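Local coordinates for DisA protein (Sorangium cellulosum, PDB 6CCA), which acts as the carbon methyltransferase of a disorazol polyketide assembly line, where it installs gem-dimethyl groups, probably with S-adenosylmethionine as methyl donor, at residues Ala89-Arg94 with Asp123-Ser128; Lys207-Phe212 with Ala240-Ala245. All blocks are in the same frame, centred on the assembly; numbering follows the deposited sequence.

Interaction 1 (Ala89-Arg94 with Asp123-Ser128); sequences ATLRER and DRLFTS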
ATOM      1  N   ALA A  89      11.516  19.964 -20.148  1.00 41.02           N
ATOM      2  CA  ALA A  89      12.034  18.975 -21.077  1.00 43.28           C
ATOM      3  C   ALA A  89      13.557  19.034 -21.143  1.00 43.99           C
ATOM      4  O   ALA A  89      14.217  17.976 -21.130  1.00 40.28           O
ATOM      5  CB  ALA A  89      11.411  19.146 -22.452  1.00 48.63           C
ATOM      6  N   THR A  90      14.108  20.244 -21.160  1.00 39.19           N
ATOM      7  CA  THR A  90      15.547  20.413 -21.216  1.00 43.15           C
ATOM      8  C   THR A  90      16.239  19.954 -19.946  1.00 43.78           C
ATOM      9  O   THR A  90      17.248  19.235 -19.977  1.00 41.45           O
ATOM     10  CB  THR A  90      15.910  21.889 -21.386  1.00 46.27           C
ATOM     11  OG1 THR A  90      15.312  22.367 -22.588  1.00 51.72           O
ATOM     12  CG2 THR A  90      17.406  22.055 -21.472  1.00 47.84           C
ATOM     13  N   LEU A  91      15.686  20.379 -18.827  1.00 41.84           N
ATOM     14  CA  LEU A  91      16.178  19.963 -17.532  1.00 37.83           C
ATOM     15  C   LEU A  91      16.192  18.452 -17.359  1.00 31.69           C
ATOM     16  O   LEU A  91      17.153  17.929 -16.933  1.00 39.69           O
ATOM     17  CB  LEU A  91      15.352  20.603 -16.447  1.00 37.56           C
ATOM     18  CG  LEU A  91      15.765  20.412 -15.001  1.00 34.54           C
ATOM     19  CD1 LEU A  91      17.124  21.001 -14.748  1.00 36.79           C
ATOM     20  CD2 LEU A  91      14.740  20.960 -14.054  1.00 32.08           C
ATOM     21  N   ARG A  92      15.124  17.767 -17.704  1.00 33.72           N
ATOM     22  CA  ARG A  92      15.069  16.322 -17.543  1.00 36.58           C
ATOM     23  C   ARG A  92      16.255  15.697 -18.184  1.00 39.61           C
ATOM     24  O   ARG A  92      16.887  14.863 -17.646  1.00 39.50           O
ATOM     25  CB  ARG A  92      13.811  15.773 -18.167  1.00 39.93           C
ATOM     26  CG  ARG A  92      13.754  14.278 -18.381  1.00 43.44           C
ATOM     27  CD  ARG A  92      12.309  13.867 -18.389  1.00 46.92           C
ATOM     28  NE  ARG A  92      11.825  12.833 -19.302  1.00 60.32           N
ATOM     29  CZ  ARG A  92      11.943  11.505 -19.140  1.00 65.52           C
ATOM     30  NH1 ARG A  92      12.642  10.993 -18.152  1.00 67.77           N
ATOM     31  NH2 ARG A  92      11.381  10.672 -20.000  1.00 60.81           N
ATOM     32  N   GLU A  93      16.538  16.137 -19.382  1.00 41.14           N
ATOM     33  CA  GLU A  93      17.675  15.617 -20.173  1.00 44.98           C
ATOM     34  C   GLU A  93      18.960  16.022 -19.552  1.00 38.31           C
ATOM     35  O   GLU A  93      19.870  15.230 -19.407  1.00 40.68           O
ATOM     36  CB  GLU A  93      17.637  16.119 -21.644  1.00 45.99           C
ATOM     37  CG  GLU A  93      16.287  15.928 -22.364  1.00 53.29           C
ATOM     38  CD  GLU A  93      15.597  14.584 -22.085  1.00 61.15           C
ATOM     39  OE1 GLU A  93      16.314  13.588 -21.849  1.00 68.35           O
ATOM     40  OE2 GLU A  93      14.341  14.507 -22.123  1.00 62.77           O
ATOM     41  N   ARG A  94      19.048  17.273 -19.174  1.00 40.81           N
ATOM     42  CA  ARG A  94      20.246  17.731 -18.549  1.00 39.74           C
ATOM     43  C   ARG A  94      20.575  17.035 -17.218  1.00 45.05           C
ATOM     44  O   ARG A  94      21.755  16.841 -16.898  1.00 42.65           O
ATOM     45  CB  ARG A  94      20.135  19.216 -18.286  1.00 42.27           C
ATOM     46  CG  ARG A  94      21.290  19.737 -17.442  1.00 46.82           C
ATOM     47  CD  ARG A  94      21.109  21.201 -17.176  1.00 49.10           C
ATOM     48  NE  ARG A  94      21.236  21.514 -15.759  1.00 56.70           N
ATOM     49  CZ  ARG A  94      20.528  22.447 -15.130  1.00 57.59           C
ATOM     50  NH1 ARG A  94      19.607  23.167 -15.767  1.00 66.08           N
ATOM     51  NH2 ARG A  94      20.729  22.658 -13.853  1.00 56.95           N
ATOM     52  N   ASP A 123       5.675  23.926 -20.318  1.00 40.31           N
ATOM     53  CA  ASP A 123       7.026  23.443 -20.153  1.00 37.88           C
ATOM     54  C   ASP A 123       7.892  24.366 -19.335  1.00 35.25           C
ATOM     55  O   ASP A 123       9.009  24.060 -19.062  1.00 35.04           O
ATOM     56  CB  ASP A 123       7.661  23.249 -21.522  1.00 42.39           C
ATOM     57  CG  ASP A 123       9.086  22.821 -21.465  1.00 43.15           C
ATOM     58  OD1 ASP A 123       9.374  21.670 -21.153  1.00 48.36           O
ATOM     59  OD2 ASP A 123       9.937  23.620 -21.773  1.00 44.03           O
ATOM     60  N   ARG A 124       7.360  25.511 -18.963  1.00 36.87           N
ATOM     61  CA  ARG A 124       8.152  26.517 -18.309  1.00 36.68           C
ATOM     62  C   ARG A 124       8.096  26.535 -16.793  1.00 32.54           C
ATOM     63  O   ARG A 124       7.076  26.735 -16.199  1.00 33.22           O
ATOM     64  CB  ARG A 124       7.850  27.903 -18.850  1.00 40.16           C
ATOM     65  CG  ARG A 124       8.702  28.944 -18.202  1.00 41.59           C
ATOM     66  CD  ARG A 124       8.765  30.221 -18.984  1.00 46.78           C
ATOM     67  NE  ARG A 124       8.788  31.318 -18.047  1.00 43.46           N
ATOM     68  CZ  ARG A 124       9.757  32.195 -17.913  1.00 43.46           C
ATOM     69  NH1 ARG A 124      10.801  32.201 -18.726  1.00 45.69           N
ATOM     70  NH2 ARG A 124       9.640  33.103 -16.977  1.00 43.98           N
ATOM     71  N   LEU A 125       9.269  26.384 -16.212  1.00 33.91           N
ATOM     72  CA  LEU A 125       9.462  26.331 -14.793  1.00 34.86           C
ATOM     73  C   LEU A 125      10.123  27.594 -14.294  1.00 30.90           C
ATOM     74  O   LEU A 125      11.081  28.012 -14.838  1.00 39.89           O
ATOM     75  CB  LEU A 125      10.343  25.139 -14.460  1.00 31.64           C
ATOM     76  CG  LEU A 125       9.917  23.827 -15.069  1.00 33.09           C
ATOM     77  CD1 LEU A 125      10.899  22.718 -14.796  1.00 35.13           C
ATOM     78  CD2 LEU A 125       8.522  23.447 -14.644  1.00 34.44           C
ATOM     79  N   PHE A 126       9.590  28.176 -13.256  1.00 27.41           N
ATOM     80  CA  PHE A 126      10.112  29.398 -12.717  1.00 31.15           C
ATOM     81  C   PHE A 126      10.261  29.198 -11.226  1.00 28.04           C
ATOM     82  O   PHE A 126       9.273  28.887 -10.523  1.00 30.14           O
ATOM     83  CB  PHE A 126       9.144  30.558 -12.958  1.00 28.70           C
ATOM     84  CG  PHE A 126       9.720  31.896 -12.563  1.00 32.87           C
ATOM     85  CD1 PHE A 126      10.791  32.423 -13.255  1.00 33.03           C
ATOM     86  CD2 PHE A 126       9.197  32.605 -11.500  1.00 29.55           C
ATOM     87  CE1 PHE A 126      11.318  33.667 -12.879  1.00 30.25           C
ATOM     88  CE2 PHE A 126       9.734  33.806 -11.106  1.00 32.71           C
ATOM     89  CZ  PHE A 126      10.760  34.357 -11.818  1.00 30.26           C
ATOM     90  N   THR A 127      11.469  29.438 -10.706  1.00 27.94           N
ATOM     91  CA  THR A 127      11.654  29.326  -9.244  1.00 27.68           C
ATOM     92  C   THR A 127      11.170  30.556  -8.585  1.00 31.84           C
ATOM     93  O   THR A 127      11.597  31.700  -8.929  1.00 36.39           O
ATOM     94  CB  THR A 127      13.132  29.090  -8.803  1.00 28.16           C
ATOM     95  OG1 THR A 127      14.030  30.000  -9.482  1.00 28.98           O
ATOM     96  CG2 THR A 127      13.585  27.787  -9.198  1.00 27.53           C
ATOM     97  N   SER A 128      10.365  30.344  -7.572  1.00 26.34           N
ATOM     98  CA  SER A 128       9.821  31.380  -6.788  1.00 31.24           C
ATOM     99  C   SER A 128      10.743  31.867  -5.715  1.00 37.84           C
ATOM    100  O   SER A 128      11.802  31.284  -5.464  1.00 32.18           O
ATOM    101  CB  SER A 128       8.553  30.907  -6.085  1.00 30.86           C
ATOM    102  OG  SER A 128       8.788  30.270  -4.809  1.00 31.72           O
TER
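Asp-123 and Ala-89 make the polar end of this contact. OD1 of Asp-123 accepts the backbone N-H of Ala-89, with N to OD1 at 2.9 Å and an N-H...O angle of 158°. The lone pair used is the syn one, on the side of the other oxygen. The carboxylate gets there because CG of Asp-123 stands anti to its own backbone N (chi1 177°). OD2 is held as well, by the hydroxyl of Ser-87. That hydroxyl also bonds to the N of Thr-90. Two N-H groups in the first turn of helix 88-95 thus find side-chain acceptors. CB of Ala-89 lies 3.5 Å from OD1 of Asp-123.

Strand 85-87, helices 88-95 and 102-114, and the hairpin 118-121/124-127 follow one another as in a winged-helix domain. The strand order 1-3-2 agrees with this. The contact sets the start of helix 88-95 against the hairpin turn, at Asp-123, and against the strand that follows it, at Leu-125.

The apolar end is a meeting of two leucine methyls. CD2 of Leu-91 approaches CD1 of Leu-125 tip to tip, at 4.3 Å. Each of these methyls is the branch that extends away from CA; for Leu-125, chi2 is 175°. Tyr-105 and Leu-109 of helix 102-114 bound the pair, touching Leu-91 and Leu-125 respectively.

Interaction 2 (Lys207-Phe212 with Ala240-Ala245); sequences KSLLVF and ASVLEA
Leu-209 reaches across to Val-242 and joins helix 196-216 to helix 239-246. The second helix links parallel strands 226-231 and 253-257 in a beta-alpha-beta unit. This is the Rossmann-like arrangement of class I methyltransferases. In such enzymes the glycine-rich turn ahead of this helix usually binds S-adenosylmethionine.

The side chain of Leu-209 can be followed outward. Its CB points toward helix 239-246, but it is still 5.8 Å from CG1 of Val-242. CG comes next and stands beside the backbone N, anti to the carbonyl carbon (chi1 -60°). This CG of Leu-209 is 5.3 Å from CG1 of Val-242. There the chain forks. CD1 continues the line away from CA and touches CG1 of Val-242 at 3.8 Å. CD2 turns off and stays 6.2 Å from CG1 of Val-242, so one branch alone makes the contact. The two side chains cross at about a right angle. Leu-209 also packs on Val-302 of strand 300-306, so it lies between the central sheet and the neighbouring helix. Ile-206, one turn earlier in its helix, touches both Val-242 and Ala-245.

Leu-210 makes the second touch, nearer the C-terminal end of helix 239-246. Its CB does not aim at that helix, yet its methyl groups come close. The side chain also touches His-249. CD1 of Leu-210 faces CB of Ala-245 at 4.4 Å, and CD2 of Leu-210 rests 3.8 Å from the carbonyl O of Ala-245.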
ATOM      1  N   LYS A 207      -8.328  -8.388  13.150  1.00 15.56           N
ATOM      2  CA  LYS A 207      -9.665  -8.357  13.734  1.00 17.20           C
ATOM      3  C   LYS A 207     -10.712  -8.800  12.723  1.00 16.59           C
ATOM      4  O   LYS A 207     -11.672  -9.543  13.061  1.00 17.19           O
ATOM      5  CB  LYS A 207      -9.974  -6.911  14.209  1.00 18.61           C
ATOM      6  CG  LYS A 207     -11.344  -6.722  14.895  1.00 22.75           C
ATOM      7  CD  LYS A 207     -11.437  -7.637  16.053  1.00 26.83           C
ATOM      8  CE  LYS A 207     -12.504  -7.238  17.078  1.00 36.19           C
ATOM      9  NZ  LYS A 207     -12.779  -8.475  17.900  1.00 40.60           N
ATOM     10  N   SER A 208     -10.604  -8.333  11.477  1.00 16.24           N
ATOM     11  CA  SER A 208     -11.548  -8.713  10.487  1.00 15.47           C
ATOM     12  C   SER A 208     -11.557 -10.201  10.301  1.00 17.35           C
ATOM     13  O   SER A 208     -12.607 -10.802  10.134  1.00 16.85           O
ATOM     14  CB  SER A 208     -11.295  -8.014   9.166  1.00 17.12           C
ATOM     15  OG  SER A 208     -11.291  -6.575   9.227  1.00 17.16           O
ATOM     16  N   LEU A 209     -10.372 -10.815  10.257  1.00 15.29           N
ATOM     17  CA  LEU A 209     -10.296 -12.226  10.015  1.00 16.79           C
ATOM     18  C   LEU A 209     -10.883 -13.026  11.176  1.00 18.23           C
ATOM     19  O   LEU A 209     -11.570 -14.045  10.968  1.00 18.42           O
ATOM     20  CB  LEU A 209      -8.834 -12.655   9.722  1.00 16.50           C
ATOM     21  CG  LEU A 209      -8.177 -11.984   8.509  1.00 18.95           C
ATOM     22  CD1 LEU A 209      -6.708 -12.454   8.460  1.00 20.77           C
ATOM     23  CD2 LEU A 209      -8.850 -12.222   7.171  1.00 19.09           C
ATOM     24  N   LEU A 210     -10.592 -12.602  12.398  1.00 17.84           N
ATOM     25  CA  LEU A 210     -11.071 -13.300  13.555  1.00 19.79           C
ATOM     26  C   LEU A 210     -12.576 -13.164  13.683  1.00 20.05           C
ATOM     27  O   LEU A 210     -13.262 -14.126  14.088  1.00 21.89           O
ATOM     28  CB  LEU A 210     -10.358 -12.780  14.779  1.00 19.44           C
ATOM     29  CG  LEU A 210      -8.889 -13.221  14.867  1.00 21.85           C
ATOM     30  CD1 LEU A 210      -8.250 -12.685  16.114  1.00 23.23           C
ATOM     31  CD2 LEU A 210      -8.687 -14.726  14.849  1.00 25.92           C
ATOM     32  N   VAL A 211     -13.121 -12.005  13.303  1.00 20.63           N
ATOM     33  CA  VAL A 211     -14.594 -11.849  13.319  1.00 19.12           C
ATOM     34  C   VAL A 211     -15.229 -12.774  12.296  1.00 19.96           C
ATOM     35  O   VAL A 211     -16.264 -13.457  12.534  1.00 19.57           O
ATOM     36  CB  VAL A 211     -14.950 -10.370  13.125  1.00 19.84           C
ATOM     37  CG1 VAL A 211     -16.384 -10.166  12.631  1.00 19.60           C
ATOM     38  CG2 VAL A 211     -14.629  -9.658  14.427  1.00 19.72           C
ATOM     39  N   PHE A 212     -14.577 -12.902  11.171  1.00 19.67           N
ATOM     40  CA  PHE A 212     -15.068 -13.833  10.157  1.00 19.41           C
ATOM     41  C   PHE A 212     -15.079 -15.255  10.690  1.00 19.48           C
ATOM     42  O   PHE A 212     -16.100 -15.982  10.563  1.00 19.44           O
ATOM     43  CB  PHE A 212     -14.223 -13.744   8.885  1.00 18.68           C
ATOM     44  CG  PHE A 212     -14.749 -14.581   7.780  1.00 18.42           C
ATOM     45  CD1 PHE A 212     -14.459 -15.909   7.693  1.00 18.13           C
ATOM     46  CD2 PHE A 212     -15.659 -14.024   6.880  1.00 18.88           C
ATOM     47  CE1 PHE A 212     -14.989 -16.641   6.634  1.00 19.31           C
ATOM     48  CE2 PHE A 212     -16.181 -14.746   5.835  1.00 20.99           C
ATOM     49  CZ  PHE A 212     -15.851 -16.073   5.729  1.00 18.52           C
ATOM     50  N   ALA A 240       3.385 -12.644   9.572  1.00 19.50           N
ATOM     51  CA  ALA A 240       3.780 -13.296  10.842  1.00 20.50           C
ATOM     52  C   ALA A 240       2.727 -13.172  11.998  1.00 21.14           C
ATOM     53  O   ALA A 240       2.293 -14.162  12.623  1.00 19.56           O
ATOM     54  CB  ALA A 240       5.161 -12.765  11.287  1.00 22.99           C
ATOM     55  N   SER A 241       2.284 -11.938  12.234  1.00 19.19           N
ATOM     56  CA  SER A 241       1.342 -11.671  13.253  1.00 20.80           C
ATOM     57  C   SER A 241      -0.056 -12.155  12.878  1.00 19.13           C
ATOM     58  O   SER A 241      -0.824 -12.512  13.757  1.00 18.60           O
ATOM     59  CB  SER A 241       1.431 -10.198  13.668  1.00 22.88           C
ATOM     60  OG  SER A 241       0.857  -9.415  12.641  1.00 30.97           O
ATOM     61  N   VAL A 242      -0.403 -12.176  11.593  1.00 16.99           N
ATOM     62  CA  VAL A 242      -1.628 -12.788  11.191  1.00 17.32           C
ATOM     63  C   VAL A 242      -1.680 -14.288  11.553  1.00 17.09           C
ATOM     64  O   VAL A 242      -2.652 -14.801  12.160  1.00 18.51           O
ATOM     65  CB  VAL A 242      -1.884 -12.588   9.690  1.00 17.46           C
ATOM     66  CG1 VAL A 242      -3.086 -13.398   9.240  1.00 17.84           C
ATOM     67  CG2 VAL A 242      -2.087 -11.089   9.350  1.00 17.07           C
ATOM     68  N   LEU A 243      -0.630 -14.994  11.168  1.00 16.84           N
ATOM     69  CA  LEU A 243      -0.596 -16.425  11.396  1.00 18.51           C
ATOM     70  C   LEU A 243      -0.623 -16.704  12.922  1.00 18.69           C
ATOM     71  O   LEU A 243      -1.245 -17.637  13.383  1.00 21.59           O
ATOM     72  CB  LEU A 243       0.656 -16.990  10.747  1.00 17.56           C
ATOM     73  CG  LEU A 243       0.726 -16.905   9.232  1.00 16.61           C
ATOM     74  CD1 LEU A 243       2.030 -17.556   8.751  1.00 18.53           C
ATOM     75  CD2 LEU A 243      -0.440 -17.535   8.524  1.00 19.07           C
ATOM     76  N   GLU A 244       0.099 -15.928  13.709  1.00 18.93           N
ATOM     77  CA  GLU A 244       0.067 -16.158  15.145  1.00 22.54           C
ATOM     78  C   GLU A 244      -1.354 -15.950  15.692  1.00 22.75           C
ATOM     79  O   GLU A 244      -1.851 -16.759  16.501  1.00 20.34           O
ATOM     80  CB  GLU A 244       1.068 -15.274  15.872  1.00 26.24           C
ATOM     81  CG  GLU A 244       1.152 -15.572  17.372  1.00 29.93           C
ATOM     82  CD  GLU A 244       1.598 -17.027  17.693  1.00 36.37           C
ATOM     83  OE1 GLU A 244       2.203 -17.769  16.852  1.00 37.21           O
ATOM     84  OE2 GLU A 244       1.308 -17.492  18.802  1.00 39.08           O
ATOM     85  N   ALA A 245      -2.026 -14.887  15.247  1.00 20.39           N
ATOM     86  CA  ALA A 245      -3.414 -14.629  15.748  1.00 19.94           C
ATOM     87  C   ALA A 245      -4.364 -15.715  15.308  1.00 21.40           C
ATOM     88  O   ALA A 245      -5.347 -16.059  15.990  1.00 22.80           O
ATOM     89  CB  ALA A 245      -3.933 -13.272  15.269  1.00 21.24           C
TER

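The two contacts lie on opposite sides of the chain's centre. Their own centres are 50 Å apart, and their nearest atoms about 38 Å. They do not touch. The centre of interaction 1 is about 31 Å from the centre of the chain, that of interaction 2 about 19 Å. Along the chain, interaction 1 closes before interaction 2 opens. The first belongs to the small three-stranded sheet and its helices, the second to the larger mixed sheet of the methyltransferase fold. By family resemblance, interaction 2 is probably the one nearer the cofactor site.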